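Local coordinates for GGDEF and EAL domain-containing protein (Vibrio cholerae O1 str. 2010EL-1786, PDB 6PWK) that binds the second messenger c-di-GMP as a receptor and probably relays its level to large adhesins in cell adhesion and biofilm formation, at residues T214-V219 against Y353-Y358; H302-E307 against G332-G337; T386-R391 against I406-G411. All blocks are in the same frame, centred on the assembly; numbering follows the deposited sequence.

Interaction 1 of 3, residues T214-V219 against Y353-Y358; sequences TFHREV and YVKLDY. With MG (magnesium ion), chain E.
His216 and Phe215 both aim ring edges at Tyr353. The imidazole makes the T-shaped (edge-to-face) pair: its CE1 stands over one face of the phenol ring, toward the rim, 3.6 Å from Tyr353 CZ, with the planes at 73°. Phe215 makes an offset edge-to-face pair, its CE2 reaching Tyr353 CD2 at 3.7 Å. With chi1 of 62°, His216 holds its CG between the backbone N and the carbonyl carbon, while Phe215 has CG anti to N and reaches Tyr353 nearer its CB. The two strands are not neighbours. Their axes pass 10.9 Å apart at 62°, so these side chains meet across the inside of the TIM-barrel-like sheet that is the hallmark of EAL domains. Beside the rings, Lys355 comes at His216 from the opposite direction. Its NZ donates to His216 NE2 at 3.1 Å, tilted slightly from the imidazole plane, and forms a salt bridge with Glu218 OE1 at 3.1 Å, reached from above the carboxylate plane. The same ammonium group also pairs with Glu304 and Gln410, so this buried charge is gripped by several acceptors. Tyr353 OH bonds to Glu304 as well. The extended chain of Glu218 carries its other oxygen, OE2, to the magnesium ion at 2.3 Å, while OE1 is shared by Lys355 and Gln410 NE2.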
loop_
_atom_site.group_PDB
_atom_site.type_symbol
_atom_site.label_atom_id
_atom_site.label_comp_id
_atom_site.label_asym_id
_atom_site.label_seq_id
_atom_site.Cartn_x
_atom_site.Cartn_y
_atom_site.Cartn_z
ATOM N N THR A 214 -11.861 -31.452 -23.939
ATOM C CA THR A 214 -11.031 -30.282 -23.670
ATOM C C THR A 214 -11.724 -29.412 -22.625
ATOM O O THR A 214 -12.794 -28.850 -22.879
ATOM C CB THR A 214 -10.752 -29.507 -24.958
ATOM O OG1 THR A 214 -10.260 -28.199 -24.641
ATOM C CG2 THR A 214 -12.008 -29.397 -25.818
ATOM N N PHE A 215 -11.118 -29.317 -21.439
ATOM C CA PHE A 215 -11.661 -28.464 -20.386
ATOM C C PHE A 215 -11.557 -26.994 -20.776
ATOM O O PHE A 215 -12.562 -26.275 -20.821
ATOM C CB PHE A 215 -10.928 -28.736 -19.069
ATOM C CG PHE A 215 -11.544 -28.056 -17.879
ATOM C CD1 PHE A 215 -12.572 -28.661 -17.175
ATOM C CD2 PHE A 215 -11.089 -26.819 -17.459
ATOM C CE1 PHE A 215 -13.140 -28.042 -16.079
ATOM C CE2 PHE A 215 -11.652 -26.193 -16.362
ATOM C CZ PHE A 215 -12.679 -26.806 -15.672
ATOM N N HIS A 216 -10.342 -26.532 -21.064
ATOM C CA HIS A 216 -10.130 -25.197 -21.603
ATOM C C HIS A 216 -8.767 -25.167 -22.281
ATOM O O HIS A 216 -8.001 -26.131 -22.224
ATOM C CB HIS A 216 -10.243 -24.116 -20.515
ATOM C CG HIS A 216 -9.224 -24.228 -19.419
ATOM N ND1 HIS A 216 -9.518 -23.936 -18.104
ATOM C CD2 HIS A 216 -7.914 -24.571 -19.441
ATOM C CE1 HIS A 216 -8.437 -24.109 -17.363
ATOM N NE2 HIS A 216 -7.449 -24.493 -18.151
ATOM N N ARG A 217 -8.475 -24.039 -22.921
ATOM C CA ARG A 217 -7.160 -23.763 -23.486
ATOM C C ARG A 217 -6.556 -22.579 -22.747
ATOM O O ARG A 217 -7.108 -21.474 -22.790
ATOM C CB ARG A 217 -7.246 -23.475 -24.985
ATOM C CG ARG A 217 -7.231 -24.713 -25.862
ATOM C CD ARG A 217 -7.361 -24.346 -27.328
ATOM N NE ARG A 217 -8.610 -24.846 -27.891
ATOM C CZ ARG A 217 -8.760 -26.061 -28.406
ATOM N NH1 ARG A 217 -7.735 -26.903 -28.435
ATOM N NH2 ARG A 217 -9.935 -26.436 -28.893
ATOM N N GLU A 218 -5.435 -22.809 -22.070
ATOM C CA GLU A 218 -4.746 -21.737 -21.369
ATOM C C GLU A 218 -3.978 -20.868 -22.356
ATOM O O GLU A 218 -3.338 -21.373 -23.283
ATOM C CB GLU A 218 -3.793 -22.300 -20.315
ATOM C CG GLU A 218 -3.070 -21.232 -19.512
ATOM C CD GLU A 218 -2.271 -21.804 -18.359
ATOM O OE1 GLU A 218 -2.181 -23.045 -18.252
ATOM O OE2 GLU A 218 -1.731 -21.011 -17.558
ATOM N N VAL A 219 -4.046 -19.556 -22.153
ATOM C CA VAL A 219 -3.425 -18.583 -23.043
ATOM C C VAL A 219 -2.078 -18.174 -22.464
ATOM O O VAL A 219 -1.988 -17.782 -21.293
ATOM C CB VAL A 219 -4.333 -17.359 -23.244
ATOM C CG1 VAL A 219 -3.631 -16.307 -24.085
ATOM C CG2 VAL A 219 -5.647 -17.776 -23.889
ATOM N N TYR A 353 -11.971 -24.778 -10.901
ATOM C CA TYR A 353 -10.956 -25.805 -11.072
ATOM C C TYR A 353 -9.747 -25.460 -10.217
ATOM O O TYR A 353 -9.626 -24.354 -9.686
ATOM C CB TYR A 353 -10.547 -25.954 -12.541
ATOM C CG TYR A 353 -9.882 -24.727 -13.122
ATOM C CD1 TYR A 353 -8.504 -24.563 -13.062
ATOM C CD2 TYR A 353 -10.634 -23.734 -13.736
ATOM C CE1 TYR A 353 -7.893 -23.442 -13.593
ATOM C CE2 TYR A 353 -10.031 -22.610 -14.272
ATOM C CZ TYR A 353 -8.661 -22.470 -14.198
ATOM O OH TYR A 353 -8.057 -21.354 -14.730
ATOM N N VAL A 354 -8.846 -26.429 -10.095
ATOM C CA VAL A 354 -7.546 -26.228 -9.467
ATOM C C VAL A 354 -6.492 -26.832 -10.384
ATOM O O VAL A 354 -6.557 -28.022 -10.715
ATOM C CB VAL A 354 -7.473 -26.842 -8.056
ATOM C CG1 VAL A 354 -8.267 -25.997 -7.072
ATOM C CG2 VAL A 354 -7.994 -28.274 -8.053
ATOM N N LYS A 355 -5.546 -26.008 -10.822
ATOM C CA LYS A 355 -4.426 -26.465 -11.634
ATOM C C LYS A 355 -3.241 -26.702 -10.706
ATOM O O LYS A 355 -2.762 -25.767 -10.059
ATOM C CB LYS A 355 -4.084 -25.446 -12.720
ATOM C CG LYS A 355 -3.224 -26.004 -13.844
ATOM C CD LYS A 355 -3.242 -25.089 -15.060
ATOM C CE LYS A 355 -4.651 -24.934 -15.612
ATOM N NZ LYS A 355 -4.679 -24.123 -16.862
ATOM N N LEU A 356 -2.788 -27.951 -10.634
ATOM C CA LEU A 356 -1.769 -28.331 -9.665
ATOM C C LEU A 356 -0.478 -27.551 -9.882
ATOM O O LEU A 356 -0.156 -27.130 -10.996
ATOM C CB LEU A 356 -1.484 -29.829 -9.753
ATOM C CG LEU A 356 -2.554 -30.774 -9.211
ATOM C CD1 LEU A 356 -2.231 -32.211 -9.586
ATOM C CD2 LEU A 356 -2.667 -30.627 -7.705
ATOM N N ASP A 357 0.257 -27.351 -8.791
ATOM C CA ASP A 357 1.605 -26.812 -8.881
ATOM C C ASP A 357 2.460 -27.732 -9.742
ATOM O O ASP A 357 2.465 -28.952 -9.552
ATOM C CB ASP A 357 2.204 -26.668 -7.478
ATOM C CG ASP A 357 3.543 -25.949 -7.474
ATOM O OD1 ASP A 357 4.052 -25.603 -8.561
ATOM O OD2 ASP A 357 4.087 -25.724 -6.372
ATOM N N TYR A 358 3.179 -27.144 -10.701
ATOM C CA TYR A 358 3.976 -27.947 -11.620
ATOM C C TYR A 358 5.134 -28.654 -10.933
ATOM O O TYR A 358 5.746 -29.535 -11.545
ATOM C CB TYR A 358 4.497 -27.079 -12.768
ATOM C CG TYR A 358 5.683 -26.197 -12.436
ATOM C CD1 TYR A 358 5.504 -24.929 -11.898
ATOM C CD2 TYR A 358 6.981 -26.624 -12.689
ATOM C CE1 TYR A 358 6.586 -24.117 -11.605
ATOM C CE2 TYR A 358 8.068 -25.822 -12.399
ATOM C CZ TYR A 358 7.865 -24.571 -11.858
ATOM O OH TYR A 358 8.944 -23.771 -11.571
HETATM MG MG MG E . -1.388 -20.693 -15.307
#

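Interaction 2 of 3, residues H302-E307 against G332-G337; sequences HFEIPE and GVDNYG. With MG (magnesium ion), chain E; C2E (9,9'-[(2R,3R,3aS,5S,7aR,9R,10R,10aS,12S,14aR)-3,5,10,12-tetrahydroxy-5,12-dioxidooctahydro-2H,7H-difuro[3,2-d:3',2'-j][1,3,7,9,2,8]tetraoxadiphosphacyclododecine-2,9-diyl]bis(2-amino-1,9-dihydro-6H-purin-6-one)), chain C.
The side chains of Glu304 and Asp334 cross at about a right angle, their carboxylate planes 56° apart, around one magnesium ion. Glu304 OE1 binds it at 2.2 Å, while Asp334 grips it with both oxygens, OD1 at 2.4 Å and OD2 at 2.3 Å; the metal draws the two acidic groups close. Glu304 OE2 is left to Lys355. Beneath this site the backbones pair tightly as parallel strands: Gly332 N donates to Phe303 O, and Ile305 N to Gly332 O, at 2.9 Å. On the sheet face away from Glu304, Ile305 and Val333 pack toward Phe310, with Ile305 also against helix 314-326. The looser side is at Pro306 and Asn335, both partly exposed, and the bond from Asp334 N to Ile305 O is more bent, with an N-H...O angle of 133°. Past them Glu307, its CG anti to N, reaches across to accept from Gly337 N through OE1 at 3.1 Å, an oxygen also bonded to Tyr345. Oxygen O2P of the bound c-di-GMP, 2.1 Å from the magnesium, joins Glu218 and Asn272 in completing the metal site, set at the C-terminal ends of barrel strands where TIM-barrel proteins carry their binding pockets.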
loop_
_atom_site.group_PDB
_atom_site.type_symbol
_atom_site.label_atom_id
_atom_site.label_comp_id
_atom_site.label_asym_id
_atom_site.label_seq_id
_atom_site.Cartn_x
_atom_site.Cartn_y
_atom_site.Cartn_z
ATOM N N HIS A 302 -12.164 -18.302 -18.448
ATOM C CA HIS A 302 -11.689 -18.780 -17.156
ATOM C C HIS A 302 -10.506 -17.916 -16.741
ATOM O O HIS A 302 -9.533 -17.792 -17.490
ATOM C CB HIS A 302 -11.279 -20.252 -17.220
ATOM C CG HIS A 302 -12.425 -21.195 -17.416
ATOM N ND1 HIS A 302 -12.266 -22.564 -17.431
ATOM C CD2 HIS A 302 -13.747 -20.969 -17.601
ATOM C CE1 HIS A 302 -13.440 -23.140 -17.617
ATOM N NE2 HIS A 302 -14.355 -22.194 -17.724
ATOM N N PHE A 303 -10.590 -17.315 -15.559
ATOM C CA PHE A 303 -9.523 -16.468 -15.043
ATOM C C PHE A 303 -8.653 -17.283 -14.095
ATOM O O PHE A 303 -9.122 -17.734 -13.046
ATOM C CB PHE A 303 -10.093 -15.233 -14.346
ATOM C CG PHE A 303 -10.688 -14.231 -15.295
ATOM C CD1 PHE A 303 -9.881 -13.324 -15.959
ATOM C CD2 PHE A 303 -12.052 -14.205 -15.532
ATOM C CE1 PHE A 303 -10.422 -12.405 -16.839
ATOM C CE2 PHE A 303 -12.601 -13.287 -16.410
ATOM C CZ PHE A 303 -11.785 -12.386 -17.064
ATOM N N GLU A 304 -7.390 -17.474 -14.470
ATOM C CA GLU A 304 -6.460 -18.283 -13.691
ATOM C C GLU A 304 -5.769 -17.382 -12.674
ATOM O O GLU A 304 -4.977 -16.508 -13.040
ATOM C CB GLU A 304 -5.451 -18.973 -14.606
ATOM C CG GLU A 304 -4.947 -20.298 -14.064
ATOM C CD GLU A 304 -4.607 -21.290 -15.162
ATOM O OE1 GLU A 304 -3.425 -21.368 -15.555
ATOM O OE2 GLU A 304 -5.528 -21.987 -15.639
ATOM N N ILE A 305 -6.067 -17.598 -11.402
ATOM C CA ILE A 305 -5.585 -16.759 -10.307
ATOM C C ILE A 305 -4.535 -17.544 -9.531
ATOM O O ILE A 305 -4.796 -18.690 -9.148
ATOM C CB ILE A 305 -6.733 -16.324 -9.379
ATOM C CG1 ILE A 305 -7.789 -15.553 -10.175
ATOM C CG2 ILE A 305 -6.204 -15.487 -8.234
ATOM C CD1 ILE A 305 -9.030 -15.220 -9.381
ATOM N N PRO A 306 -3.353 -16.980 -9.283
ATOM C CA PRO A 306 -2.329 -17.717 -8.536
ATOM C C PRO A 306 -2.776 -17.989 -7.108
ATOM O O PRO A 306 -3.531 -17.218 -6.512
ATOM C CB PRO A 306 -1.114 -16.779 -8.572
ATOM C CG PRO A 306 -1.389 -15.821 -9.692
ATOM C CD PRO A 306 -2.875 -15.655 -9.707
ATOM N N GLU A 307 -2.294 -19.109 -6.562
ATOM C CA GLU A 307 -2.641 -19.470 -5.191
ATOM C C GLU A 307 -2.180 -18.412 -4.198
ATOM O O GLU A 307 -2.822 -18.213 -3.160
ATOM C CB GLU A 307 -2.043 -20.834 -4.844
ATOM C CG GLU A 307 -2.238 -21.251 -3.393
ATOM C CD GLU A 307 -1.866 -22.696 -3.148
ATOM O OE1 GLU A 307 -2.771 -23.558 -3.177
ATOM O OE2 GLU A 307 -0.668 -22.972 -2.931
ATOM N N GLY A 332 -10.172 -20.026 -11.611
ATOM C CA GLY A 332 -9.501 -21.183 -11.053
ATOM C C GLY A 332 -8.212 -20.778 -10.363
ATOM O O GLY A 332 -7.842 -19.603 -10.343
ATOM N N VAL A 333 -7.537 -21.778 -9.796
ATOM C CA VAL A 333 -6.297 -21.583 -9.051
ATOM C C VAL A 333 -5.143 -22.130 -9.879
ATOM O O VAL A 333 -5.265 -23.187 -10.510
ATOM C CB VAL A 333 -6.360 -22.260 -7.668
ATOM C CG1 VAL A 333 -5.129 -21.905 -6.844
ATOM C CG2 VAL A 333 -7.633 -21.851 -6.943
ATOM N N ASP A 334 -4.018 -21.413 -9.874
ATOM C CA ASP A 334 -2.912 -21.715 -10.776
ATOM C C ASP A 334 -1.786 -22.504 -10.112
ATOM O O ASP A 334 -1.348 -23.525 -10.649
ATOM C CB ASP A 334 -2.362 -20.413 -11.373
ATOM C CG ASP A 334 -1.662 -20.629 -12.703
ATOM O OD1 ASP A 334 -1.566 -21.792 -13.151
ATOM O OD2 ASP A 334 -1.211 -19.632 -13.307
ATOM N N ASN A 335 -1.288 -22.044 -8.965
ATOM C CA ASN A 335 -0.219 -22.732 -8.243
ATOM C C ASN A 335 -0.767 -23.610 -7.127
ATOM O O ASN A 335 -0.235 -23.618 -6.012
ATOM C CB ASN A 335 0.784 -21.727 -7.687
ATOM C CG ASN A 335 1.675 -21.139 -8.759
ATOM O OD1 ASN A 335 1.937 -21.774 -9.780
ATOM N ND2 ASN A 335 2.152 -19.919 -8.533
ATOM N N TYR A 336 -1.825 -24.366 -7.413
ATOM C CA TYR A 336 -2.520 -25.119 -6.379
ATOM C C TYR A 336 -1.600 -26.139 -5.721
ATOM O O TYR A 336 -0.953 -26.943 -6.398
ATOM C CB TYR A 336 -3.738 -25.822 -6.974
ATOM C CG TYR A 336 -4.473 -26.675 -5.975
ATOM C CD1 TYR A 336 -4.994 -26.115 -4.821
ATOM C CD2 TYR A 336 -4.646 -28.036 -6.181
ATOM C CE1 TYR A 336 -5.661 -26.883 -3.901
ATOM C CE2 TYR A 336 -5.321 -28.817 -5.261
ATOM C CZ TYR A 336 -5.829 -28.230 -4.122
ATOM O OH TYR A 336 -6.506 -28.986 -3.192
ATOM N N GLY A 337 -1.547 -26.101 -4.391
ATOM C CA GLY A 337 -0.763 -27.033 -3.616
ATOM C C GLY A 337 0.598 -26.529 -3.187
ATOM O O GLY A 337 1.263 -27.204 -2.393
HETATM MG MG MG E . -1.388 -20.693 -15.307
HETATM P P1 C2E C . 2.144 -20.807 -15.925
HETATM O O2P C2E C . 0.745 -20.514 -15.453
HETATM O O1P C2E C . 2.608 -21.956 -15.075
HETATM O "O5'" C2E C . 2.160 -21.389 -17.455
HETATM C "C5'" C2E C . 2.819 -22.588 -17.693
HETATM C "C4'" C2E C . 4.240 -22.222 -18.202
HETATM O "O4'" C2E C . 4.961 -23.294 -18.347
HETATM C "C3'" C2E C . 4.181 -21.629 -19.622
HETATM O "O3'" C2E C . 5.378 -21.062 -19.855
HETATM C "C2'" C2E C . 4.085 -22.912 -20.460
HETATM O "O2'" C2E C . 4.436 -22.624 -21.880
HETATM C "C1'" C2E C . 5.070 -23.580 -19.931
HETATM N N9 C2E C . 5.132 -25.017 -20.026
HETATM C C8 C2E C . 3.858 -25.265 -20.417
HETATM N N7 C2E C . 3.745 -26.612 -20.544
HETATM C C5 C2E C . 4.908 -27.170 -20.230
HETATM C C6 C2E C . 5.421 -28.620 -20.167
HETATM O O6 C2E C . 4.727 -29.540 -20.442
HETATM N N1 C2E C . 6.772 -28.879 -19.773
HETATM C C2 C2E C . 7.672 -27.810 -19.426
HETATM N N2 C2E C . 9.058 -28.016 -19.015
HETATM N N3 C2E C . 7.154 -26.453 -19.492
HETATM C C4 C2E C . 5.755 -26.172 -19.903
HETATM P P11 C2E C . 5.254 -19.499 -20.397
HETATM O O21 C2E C . 4.659 -19.269 -21.761
HETATM O O11 C2E C . 6.664 -18.974 -20.484
HETATM O O5A C2E C . 4.491 -18.771 -19.127
HETATM C C5A C2E C . 5.337 -18.600 -18.023
HETATM C C4A C2E C . 4.635 -17.849 -16.964
HETATM O O4A C2E C . 4.433 -16.621 -17.360
HETATM C C3A C2E C . 3.122 -18.526 -16.664
HETATM O O3A C2E C . 3.232 -19.597 -15.614
HETATM C C2A C2E C . 2.421 -17.608 -16.261
HETATM O O2A C2E C . 2.530 -17.487 -14.763
HETATM C C1A C2E C . 3.006 -16.281 -16.996
HETATM N N91 C2E C . 2.292 -15.992 -18.059
HETATM C C81 C2E C . 2.338 -16.521 -19.292
HETATM N N71 C2E C . 1.402 -15.876 -20.014
HETATM C C51 C2E C . 0.805 -14.979 -19.234
HETATM C C61 C2E C . -0.312 -13.975 -19.495
HETATM O O61 C2E C . -0.786 -13.928 -20.573
HETATM N N11 C2E C . -0.777 -13.107 -18.457
HETATM C C21 C2E C . -0.190 -13.175 -17.148
HETATM N N21 C2E C . -0.667 -12.289 -16.096
HETATM N N31 C2E C . 0.880 -14.144 -16.908
HETATM C C41 C2E C . 1.360 -15.045 -17.998
#

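Interaction 3 of 3, residues T386-R391 against I406-G411; sequences TTIASR and IEVFQG. With C2E (9,9'-[(2R,3R,3aS,5S,7aR,9R,10R,10aS,12S,14aR)-3,5,10,12-tetrahydroxy-5,12-dioxidooctahydro-2H,7H-difuro[3,2-d:3',2'-j][1,3,7,9,2,8]tetraoxadiphosphacyclododecine-2,9-diyl]bis(2-amino-1,9-dihydro-6H-purin-6-one)), chain C.
Ile388, with CG2 anti to its own backbone N and CG1 beside that nitrogen (chi1 -56°), straddles Val408: both carbons lie 3.6 Å from Val408 CG2. Thr387 turns the other way, chi1 63°, which sets OG1 between N and the carbonyl carbon, where it takes a weak bond from Glu407 N. The strands run parallel, but only loosely joined. Ala389 N to Val408 O is the sound bond, 3.0 Å and in the carbonyl plane, whereas Val408 N to Thr387 O and Gln410 N to Ala389 O are both weak. On the face opposite Ile388, the methyl of Ala389 sits 3.8 Å from both Ile406 CG2 and Phe409 CD2, with Leu401 of the connecting helix 395-402 also against it; strand, helix and strand make a beta-alpha-beta unit of the barrel. Gln410 NE2 also bonds to Gln205. At the far end both chains reach c-di-GMP. Arg391 lays its CG over a guanine face, 3.3 Å from ligand C5. Its guanidinium has ligand O4' over one face and phosphate oxygen O1P at its edge, where NH1 makes a weak, bent hydrogen bond to O1P at 2.7 Å; Tyr358 adds a cation-pi contact. Gly411 brings its CA to 3.3 Å from ligand O6, with backbone angles suited to glycine. Apolar packing thus gives way to a charged, ligand-facing end, where the arginine would probably offset part of the phosphate charge while its aliphatic portion packs on the base.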
loop_
_atom_site.group_PDB
_atom_site.type_symbol
_atom_site.label_atom_id
_atom_site.label_comp_id
_atom_site.label_asym_id
_atom_site.label_seq_id
_atom_site.Cartn_x
_atom_site.Cartn_y
_atom_site.Cartn_z
ATOM N N THR A 386 -12.852 -29.436 -10.324
ATOM C CA THR A 386 -12.019 -30.138 -11.289
ATOM C C THR A 386 -10.544 -29.922 -10.970
ATOM O O THR A 386 -10.109 -28.792 -10.733
ATOM C CB THR A 386 -12.331 -29.650 -12.704
ATOM O OG1 THR A 386 -13.728 -29.816 -12.975
ATOM C CG2 THR A 386 -11.524 -30.426 -13.728
ATOM N N THR A 387 -9.775 -31.007 -10.956
ATOM C CA THR A 387 -8.335 -30.933 -10.756
ATOM C C THR A 387 -7.621 -31.066 -12.093
ATOM O O THR A 387 -7.993 -31.895 -12.930
ATOM C CB THR A 387 -7.845 -32.026 -9.803
ATOM O OG1 THR A 387 -8.094 -33.312 -10.382
ATOM C CG2 THR A 387 -8.560 -31.923 -8.467
ATOM N N ILE A 388 -6.594 -30.245 -12.289
ATOM C CA ILE A 388 -5.835 -30.210 -13.533
ATOM C C ILE A 388 -4.359 -30.356 -13.193
ATOM O O ILE A 388 -3.809 -29.544 -12.440
ATOM C CB ILE A 388 -6.080 -28.912 -14.320
ATOM C CG1 ILE A 388 -7.574 -28.724 -14.598
ATOM C CG2 ILE A 388 -5.274 -28.911 -15.612
ATOM C CD1 ILE A 388 -7.904 -27.455 -15.355
ATOM N N ALA A 389 -3.722 -31.388 -13.740
ATOM C CA ALA A 389 -2.278 -31.524 -13.629
ATOM C C ALA A 389 -1.595 -30.589 -14.619
ATOM O O ALA A 389 -2.095 -30.346 -15.720
ATOM C CB ALA A 389 -1.846 -32.967 -13.880
ATOM N N SER A 390 -0.440 -30.065 -14.218
ATOM C CA SER A 390 0.201 -28.970 -14.930
ATOM C C SER A 390 1.597 -29.361 -15.389
ATOM O O SER A 390 2.354 -29.996 -14.645
ATOM C CB SER A 390 0.276 -27.717 -14.046
ATOM O OG SER A 390 0.922 -26.647 -14.714
ATOM N N ARG A 391 1.925 -28.970 -16.623
ATOM C CA ARG A 391 3.273 -29.099 -17.181
ATOM C C ARG A 391 3.739 -30.556 -17.206
ATOM O O ARG A 391 4.858 -30.886 -16.808
ATOM C CB ARG A 391 4.257 -28.200 -16.426
ATOM C CG ARG A 391 4.288 -26.781 -16.986
ATOM C CD ARG A 391 4.317 -25.682 -15.934
ATOM N NE ARG A 391 5.674 -25.281 -15.577
ATOM C CZ ARG A 391 6.010 -24.055 -15.185
ATOM N NH1 ARG A 391 5.088 -23.105 -15.109
ATOM N NH2 ARG A 391 7.269 -23.776 -14.880
ATOM N N ILE A 406 -6.480 -37.656 -11.085
ATOM C CA ILE A 406 -6.524 -36.328 -11.689
ATOM C C ILE A 406 -7.429 -36.383 -12.913
ATOM O O ILE A 406 -7.307 -37.287 -13.747
ATOM C CB ILE A 406 -5.112 -35.846 -12.058
ATOM C CG1 ILE A 406 -4.184 -35.946 -10.846
ATOM C CG2 ILE A 406 -5.152 -34.419 -12.583
ATOM C CD1 ILE A 406 -4.654 -35.146 -9.650
ATOM N N GLU A 407 -8.341 -35.414 -13.026
ATOM C CA GLU A 407 -9.359 -35.480 -14.069
ATOM C C GLU A 407 -8.801 -35.092 -15.434
ATOM O O GLU A 407 -8.938 -35.848 -16.403
ATOM C CB GLU A 407 -10.551 -34.594 -13.696
ATOM C CG GLU A 407 -11.462 -35.212 -12.642
ATOM C CD GLU A 407 -12.782 -34.478 -12.497
ATOM O OE1 GLU A 407 -12.764 -33.245 -12.295
ATOM O OE2 GLU A 407 -13.840 -35.136 -12.596
ATOM N N VAL A 408 -8.174 -33.919 -15.536
ATOM C CA VAL A 408 -7.671 -33.426 -16.810
ATOM C C VAL A 408 -6.188 -33.104 -16.668
ATOM O O VAL A 408 -5.692 -32.823 -15.571
ATOM C CB VAL A 408 -8.474 -32.197 -17.312
ATOM C CG1 VAL A 408 -9.699 -31.966 -16.443
ATOM C CG2 VAL A 408 -7.621 -30.947 -17.376
ATOM N N PHE A 409 -5.473 -33.166 -17.793
ATOM C CA PHE A 409 -4.027 -33.000 -17.821
ATOM C C PHE A 409 -3.643 -31.951 -18.854
ATOM O O PHE A 409 -4.357 -31.730 -19.836
ATOM C CB PHE A 409 -3.322 -34.328 -18.138
ATOM C CG PHE A 409 -3.737 -35.463 -17.245
ATOM C CD1 PHE A 409 -4.890 -36.187 -17.509
ATOM C CD2 PHE A 409 -2.973 -35.808 -16.142
ATOM C CE1 PHE A 409 -5.275 -37.228 -16.687
ATOM C CE2 PHE A 409 -3.352 -36.850 -15.319
ATOM C CZ PHE A 409 -4.504 -37.560 -15.591
ATOM N N GLN A 410 -2.498 -31.312 -18.625
ATOM C CA GLN A 410 -1.998 -30.262 -19.500
ATOM C C GLN A 410 -0.482 -30.351 -19.561
ATOM O O GLN A 410 0.169 -30.651 -18.557
ATOM C CB GLN A 410 -2.436 -28.873 -19.005
ATOM C CG GLN A 410 -2.113 -27.729 -19.955
ATOM C CD GLN A 410 -2.578 -26.381 -19.433
ATOM O OE1 GLN A 410 -3.324 -26.303 -18.456
ATOM N NE2 GLN A 410 -2.135 -25.310 -20.082
ATOM N N GLY A 411 0.074 -30.101 -20.733
ATOM C CA GLY A 411 1.513 -30.140 -20.899
ATOM C C GLY A 411 1.887 -30.559 -22.307
ATOM O O GLY A 411 1.039 -30.761 -23.172
HETATM P P1 C2E C . 2.144 -20.807 -15.925
HETATM O O2P C2E C . 0.745 -20.514 -15.453
HETATM O O1P C2E C . 2.608 -21.956 -15.075
HETATM O "O5'" C2E C . 2.160 -21.389 -17.455
HETATM C "C5'" C2E C . 2.819 -22.588 -17.693
HETATM C "C4'" C2E C . 4.240 -22.222 -18.202
HETATM O "O4'" C2E C . 4.961 -23.294 -18.347
HETATM C "C3'" C2E C . 4.181 -21.629 -19.622
HETATM O "O3'" C2E C . 5.378 -21.062 -19.855
HETATM C "C2'" C2E C . 4.085 -22.912 -20.460
HETATM O "O2'" C2E C . 4.436 -22.624 -21.880
HETATM C "C1'" C2E C . 5.070 -23.580 -19.931
HETATM N N9 C2E C . 5.132 -25.017 -20.026
HETATM C C8 C2E C . 3.858 -25.265 -20.417
HETATM N N7 C2E C . 3.745 -26.612 -20.544
HETATM C C5 C2E C . 4.908 -27.170 -20.230
HETATM C C6 C2E C . 5.421 -28.620 -20.167
HETATM O O6 C2E C . 4.727 -29.540 -20.442
HETATM N N1 C2E C . 6.772 -28.879 -19.773
HETATM C C2 C2E C . 7.672 -27.810 -19.426
HETATM N N2 C2E C . 9.058 -28.016 -19.015
HETATM N N3 C2E C . 7.154 -26.453 -19.492
HETATM C C4 C2E C . 5.755 -26.172 -19.903
HETATM P P11 C2E C . 5.254 -19.499 -20.397
HETATM O O21 C2E C . 4.659 -19.269 -21.761
HETATM O O11 C2E C . 6.664 -18.974 -20.484
HETATM O O5A C2E C . 4.491 -18.771 -19.127
HETATM C C5A C2E C . 5.337 -18.600 -18.023
HETATM C C4A C2E C . 4.635 -17.849 -16.964
HETATM O O4A C2E C . 4.433 -16.621 -17.360
HETATM C C3A C2E C . 3.122 -18.526 -16.664
HETATM O O3A C2E C . 3.232 -19.597 -15.614
HETATM C C2A C2E C . 2.421 -17.608 -16.261
HETATM O O2A C2E C . 2.530 -17.487 -14.763
HETATM C C1A C2E C . 3.006 -16.281 -16.996
HETATM N N91 C2E C . 2.292 -15.992 -18.059
HETATM C C81 C2E C . 2.338 -16.521 -19.292
HETATM N N71 C2E C . 1.402 -15.876 -20.014
HETATM C C51 C2E C . 0.805 -14.979 -19.234
HETATM C C61 C2E C . -0.312 -13.975 -19.495
HETATM O O61 C2E C . -0.786 -13.928 -20.573
HETATM N N11 C2E C . -0.777 -13.107 -18.457
HETATM C C21 C2E C . -0.190 -13.175 -17.148
HETATM N N21 C2E C . -0.667 -12.289 -16.096
HETATM N N31 C2E C . 0.880 -14.144 -16.908
HETATM C C41 C2E C . 1.360 -15.045 -17.998
#

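All three contacts are largely buried and belong to one curled sheet of the EAL domain. Interactions 1 and 2 share the magnesium ion and a network of charged groups around it, and strands 353-356 and 330-336 are neighbours. Interaction 3 follows on the other side of strand 353-356, whose backbone borders 386-389. Interaction 1 spans the barrel interior through side chains alone, aromatic and charged; interactions 2 and 3 join adjacent parallel strands by backbone bonds, firmer in 2 than in 3. Interaction 3 also reaches the surface, at exposed Glu407. Interactions 2 and 3 do not touch, yet both meet c-di-GMP, one through metal and phosphate, the other through arginine and base.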